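Local coordinates for PipY (Synechococcus elongatus, PDB 5NLC), which binds pyridoxal 5'-phosphate and probably takes part in the homeostasis of this vitamin B6 cofactor, at residues V24-P29 with G45-Q50; T66-G71 with F85-S90. All coordinates share one frame; numbering follows the deposited sequence.

Contact 1: residues V24-P29 with G45-Q50; sequences VSKNHP and GENRVQ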
# COMPACT_ATOMS: atom_id res chain seq x y z
N VAL A 24 -8.04 2.92 -6.43
CA VAL A 24 -7.14 2.37 -7.44
C VAL A 24 -7.55 2.95 -8.80
O VAL A 24 -8.59 2.57 -9.34
CB VAL A 24 -7.10 0.84 -7.46
CG1 VAL A 24 -6.15 0.38 -8.57
CG2 VAL A 24 -6.69 0.29 -6.11
N SER A 25 -6.75 3.89 -9.29
CA SER A 25 -7.10 4.71 -10.46
C SER A 25 -6.50 4.12 -11.74
O SER A 25 -6.58 4.71 -12.78
CB SER A 25 -6.60 6.16 -10.27
OG SER A 25 -5.21 6.22 -9.93
N LYS A 26 -5.93 2.92 -11.64
CA LYS A 26 -5.23 2.25 -12.74
C LYS A 26 -5.85 2.33 -14.09
O LYS A 26 -5.12 2.60 -15.06
CB LYS A 26 -4.98 0.77 -12.39
CG LYS A 26 -4.70 -0.17 -13.55
CD LYS A 26 -4.37 -1.56 -13.02
CE LYS A 26 -5.57 -2.25 -12.35
NZ LYS A 26 -5.29 -2.79 -10.96
N ASN A 27 -7.13 2.07 -14.25
CA ASN A 27 -7.68 2.20 -15.64
C ASN A 27 -8.56 3.43 -15.85
O ASN A 27 -9.45 3.43 -16.71
CB ASN A 27 -8.48 0.96 -16.01
CG ASN A 27 -7.64 -0.29 -16.05
OD1 ASN A 27 -6.77 -0.41 -16.93
ND2 ASN A 27 -7.91 -1.25 -15.14
N HIS A 28 -8.30 4.49 -15.12
CA HIS A 28 -9.17 5.60 -15.10
C HIS A 28 -8.44 6.89 -15.32
O HIS A 28 -7.38 7.10 -14.75
CB HIS A 28 -9.95 5.66 -13.78
CG HIS A 28 -10.95 4.56 -13.65
ND1 HIS A 28 -12.16 4.58 -14.29
CD2 HIS A 28 -10.84 3.34 -13.07
CE1 HIS A 28 -12.78 3.43 -14.07
NE2 HIS A 28 -12.01 2.67 -13.32
N PRO A 29 -9.05 7.81 -16.06
CA PRO A 29 -8.39 9.05 -16.46
C PRO A 29 -8.30 10.10 -15.36
O PRO A 29 -9.03 10.01 -14.35
CB PRO A 29 -9.29 9.54 -17.62
CG PRO A 29 -10.64 9.05 -17.27
CD PRO A 29 -10.38 7.67 -16.70
N GLY A 45 -4.25 5.24 -5.81
CA GLY A 45 -3.25 4.22 -5.95
C GLY A 45 -3.07 3.77 -7.41
O GLY A 45 -4.06 3.65 -8.18
N GLU A 46 -1.81 3.51 -7.76
CA GLU A 46 -1.49 3.00 -9.09
C GLU A 46 -0.64 1.73 -8.91
O GLU A 46 0.07 1.61 -7.93
CB GLU A 46 -0.75 4.03 -9.90
CG GLU A 46 -1.61 5.26 -10.33
CD GLU A 46 -2.51 5.01 -11.53
OE1 GLU A 46 -2.16 4.13 -12.37
OE2 GLU A 46 -3.59 5.71 -11.67
N ASN A 47 -0.69 0.84 -9.88
CA ASN A 47 0.10 -0.40 -9.78
C ASN A 47 1.49 -0.21 -10.37
O ASN A 47 2.38 -0.91 -9.97
CB ASN A 47 -0.54 -1.59 -10.48
CG ASN A 47 -1.66 -2.21 -9.68
OD1 ASN A 47 -1.97 -1.80 -8.53
ND2 ASN A 47 -2.32 -3.17 -10.30
N ARG A 48 1.63 0.66 -11.35
CA ARG A 48 2.85 0.82 -12.15
C ARG A 48 3.34 2.24 -12.10
O ARG A 48 2.58 3.16 -12.35
CB ARG A 48 2.59 0.44 -13.62
CG ARG A 48 2.54 -1.06 -13.81
CD ARG A 48 2.00 -1.52 -15.16
NE ARG A 48 1.54 -2.92 -15.05
CZ ARG A 48 0.81 -3.58 -15.96
NH1 ARG A 48 0.46 -3.01 -17.12
NH2 ARG A 48 0.44 -4.83 -15.70
N VAL A 49 4.64 2.42 -11.89
CA VAL A 49 5.23 3.75 -11.73
C VAL A 49 4.96 4.67 -12.95
O VAL A 49 4.48 5.80 -12.78
CB VAL A 49 6.77 3.65 -11.44
CG1 VAL A 49 7.45 4.99 -11.50
CG2 VAL A 49 7.03 3.04 -10.08
N GLN A 50 5.26 4.18 -14.16
CA GLN A 50 5.14 5.02 -15.39
C GLN A 50 3.72 5.47 -15.70
O GLN A 50 3.52 6.62 -16.03
CB GLN A 50 5.75 4.32 -16.60
CG GLN A 50 7.26 4.14 -16.50
CD GLN A 50 8.08 5.45 -16.52
OE1 GLN A 50 9.21 5.47 -15.99
NE2 GLN A 50 7.54 6.54 -17.14
O HOH W 1 -2.99 3.95 -15.09
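S25 and E46 meet through their side-chain oxygens: S25 OG donates to E46 OE2, modelled at a very short 2.4 Å, so the exact length is doubtful. OG stands between the backbone N and the carbonyl carbon of S25 (chi1 52°), while the E46 chain bends at chi2 (-80°) and brings its carboxylate back toward 24-29. The same OE2 forms a salt bridge with K55, so a hydroxyl and an ammonium group share one oxygen. The other, OE1, lies 3.6 Å from K26 CA. A water bridges E46 OE1 (2.8 Å) and the K26 carbonyl oxygen, donating to both. W67 packs against both S25 and E46.

This junction lies at the C-terminal ends of two neighbouring parallel strands of the modified TIM barrel, where fold type III proteins hold pyridoxal phosphate. V24 and G45 form the parallel bridge, and S25 N donates to G45 O (2.9 Å). Beyond it the chain turns through a type I turn, S25 to H28. K26, the predicted lysine for cofactor attachment, bears no cofactor here; its side chain runs out extended, bends at chi3, and passes at a slant beside the N47 side chain, its NZ close to the amide, whose orientation is uncertain. N47 is a cofactor-binding residue, as are R210 and G212, which approach the V24 side chain.

Contact 2: residues T66-G71 with F85-S90; sequences TWHLLG and FDWIHS
Strands 66-69 and 87-91, joined through helix 78-84 in a beta-alpha-beta unit, lie side by side as parallel neighbours, with H68 opposite W87 and L69 opposite I88. The ladder runs from W67 O, which accepts from both D86 N and W87 N, through L69 N to W87 O (2.8 Å) and H89 N to L69 O (2.9 Å). At its start D86 turns back, and OD2 takes the W67 N-H through its anti lone pair at 2.9 Å, almost straight (170°).

On one face the H68 ring lies in an offset stack on the five-membered ring of W87, centroids 4.4 Å apart and planes at 16°. H68 ND1 and H89 NE2 are hydrogen-bonded at 2.7 Å, the rings meeting rim to rim, while L70 CD2 sits over the H89 ring. H43 and S191 bond the outer nitrogens of H68 and H89, and W208 meets all three rings edge-to-face.

On the other face F85, its CG anti to the carbonyl carbon (chi1 -73°), lays its ring against L69, whose CB stands 3.6 Å from the ring centroid, close to the normal. F85 also touches A52 of helix 49-56. An alanine in place of F85 would remove this ring and is likely to open a gap between L69 and A52. Further on, S90 OG donates to G71 O (2.6 Å) from above the carbonyl plane. The parallel beta-alpha-beta unit is the repeating element of TIM-type barrel walls.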
# COMPACT_ATOMS: atom_id res chain seq x y z
N THR A 66 -2.82 12.17 -1.93
CA THR A 66 -1.79 11.27 -1.56
C THR A 66 -1.72 10.08 -2.55
O THR A 66 -2.74 9.41 -2.78
CB THR A 66 -2.07 10.76 -0.15
OG1 THR A 66 -2.06 11.85 0.74
CG2 THR A 66 -1.05 9.79 0.33
N TRP A 67 -0.53 9.89 -3.19
CA TRP A 67 -0.32 8.83 -4.15
C TRP A 67 0.37 7.61 -3.52
O TRP A 67 1.43 7.75 -2.84
CB TRP A 67 0.58 9.31 -5.27
CG TRP A 67 -0.12 10.29 -6.22
CD1 TRP A 67 -0.03 11.66 -6.23
CD2 TRP A 67 -1.04 9.95 -7.21
NE1 TRP A 67 -0.85 12.18 -7.21
CE2 TRP A 67 -1.46 11.14 -7.85
CE3 TRP A 67 -1.56 8.73 -7.67
CZ2 TRP A 67 -2.38 11.14 -8.94
CZ3 TRP A 67 -2.46 8.76 -8.79
CH2 TRP A 67 -2.89 9.94 -9.35
N HIS A 68 -0.17 6.46 -3.83
CA HIS A 68 0.25 5.16 -3.28
C HIS A 68 0.69 4.28 -4.43
O HIS A 68 -0.10 4.11 -5.41
CB HIS A 68 -0.95 4.50 -2.60
CG HIS A 68 -1.44 5.21 -1.37
ND1 HIS A 68 -1.17 4.76 -0.11
CD2 HIS A 68 -2.17 6.33 -1.22
CE1 HIS A 68 -1.68 5.60 0.78
NE2 HIS A 68 -2.35 6.52 0.13
N LEU A 69 1.88 3.67 -4.35
CA LEU A 69 2.29 2.69 -5.30
C LEU A 69 1.97 1.33 -4.72
O LEU A 69 2.41 0.96 -3.64
CB LEU A 69 3.80 2.84 -5.62
CG LEU A 69 4.38 1.75 -6.50
CD1 LEU A 69 3.70 1.77 -7.86
CD2 LEU A 69 5.86 1.94 -6.70
N LEU A 70 1.20 0.54 -5.48
CA LEU A 70 0.66 -0.67 -5.00
C LEU A 70 1.25 -1.93 -5.61
O LEU A 70 0.98 -3.01 -5.10
CB LEU A 70 -0.85 -0.65 -5.25
CG LEU A 70 -1.63 0.48 -4.58
CD1 LEU A 70 -3.09 0.39 -5.05
CD2 LEU A 70 -1.46 0.47 -3.10
N GLY A 71 1.92 -1.85 -6.74
CA GLY A 71 2.39 -3.03 -7.40
C GLY A 71 3.90 -3.14 -7.31
O GLY A 71 4.57 -2.31 -6.68
N PHE A 85 5.78 9.15 -5.45
CA PHE A 85 4.81 8.54 -4.57
C PHE A 85 5.04 9.00 -3.14
O PHE A 85 6.16 9.10 -2.66
CB PHE A 85 4.86 7.03 -4.72
CG PHE A 85 4.26 6.54 -6.03
CD1 PHE A 85 2.90 6.30 -6.13
CD2 PHE A 85 5.04 6.33 -7.12
CE1 PHE A 85 2.33 5.89 -7.32
CE2 PHE A 85 4.51 5.92 -8.33
CZ PHE A 85 3.15 5.69 -8.44
N ASP A 86 3.98 9.16 -2.41
CA ASP A 86 4.00 9.43 -0.97
C ASP A 86 4.16 8.12 -0.14
O ASP A 86 4.85 8.11 0.86
CB ASP A 86 2.67 10.14 -0.63
CG ASP A 86 2.52 11.44 -1.41
OD1 ASP A 86 3.44 12.27 -1.20
OD2 ASP A 86 1.62 11.55 -2.29
N TRP A 87 3.49 7.07 -0.59
CA TRP A 87 3.48 5.74 -0.01
C TRP A 87 3.90 4.73 -1.05
O TRP A 87 3.41 4.76 -2.23
CB TRP A 87 2.07 5.30 0.45
CG TRP A 87 1.62 5.91 1.73
CD1 TRP A 87 1.13 7.14 1.88
CD2 TRP A 87 1.61 5.31 3.04
NE1 TRP A 87 0.84 7.40 3.19
CE2 TRP A 87 1.10 6.28 3.92
CE3 TRP A 87 2.00 4.07 3.54
CZ2 TRP A 87 1.02 6.07 5.30
CZ3 TRP A 87 1.83 3.83 4.92
CH2 TRP A 87 1.42 4.83 5.77
N ILE A 88 4.75 3.79 -0.62
CA ILE A 88 5.11 2.66 -1.45
C ILE A 88 4.79 1.41 -0.65
O ILE A 88 5.42 1.18 0.38
CB ILE A 88 6.61 2.71 -1.85
CG1 ILE A 88 6.92 3.99 -2.58
CG2 ILE A 88 6.96 1.43 -2.62
CD1 ILE A 88 8.39 4.23 -2.81
N HIS A 89 3.79 0.63 -1.10
CA HIS A 89 3.29 -0.53 -0.31
C HIS A 89 4.02 -1.82 -0.58
O HIS A 89 3.91 -2.75 0.20
CB HIS A 89 1.79 -0.74 -0.56
CG HIS A 89 0.95 0.39 -0.06
ND1 HIS A 89 0.02 0.21 0.94
CD2 HIS A 89 0.87 1.70 -0.42
CE1 HIS A 89 -0.60 1.37 1.16
NE2 HIS A 89 -0.11 2.28 0.35
N SER A 90 4.83 -1.91 -1.63
CA SER A 90 5.28 -3.16 -2.13
C SER A 90 6.74 -3.33 -1.86
O SER A 90 7.50 -3.79 -2.73
CB SER A 90 5.02 -3.20 -3.62
OG SER A 90 5.51 -2.00 -4.27

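Overall arrangement
Running from the N terminus, the chain leaves strand 20-24, passes through helix 30-38 and returns on strand 43-46, where contact 1 closes its loop at the cofactor site. Helix 49-56 then leads to strand 66-69, and after helix 78-84 contact 2 closes a second loop with strand 87-91. The two loops follow in series, neither enclosing nor crossing the other. They share one wall, since strands 43-46 and 66-69 are neighbours in the parallel sheet: E46 probably bonds through N to H68 O and through O to L70 N. Together the contacts join four consecutive strands, 20-24 to 87-91, with about 10 Å between their centres.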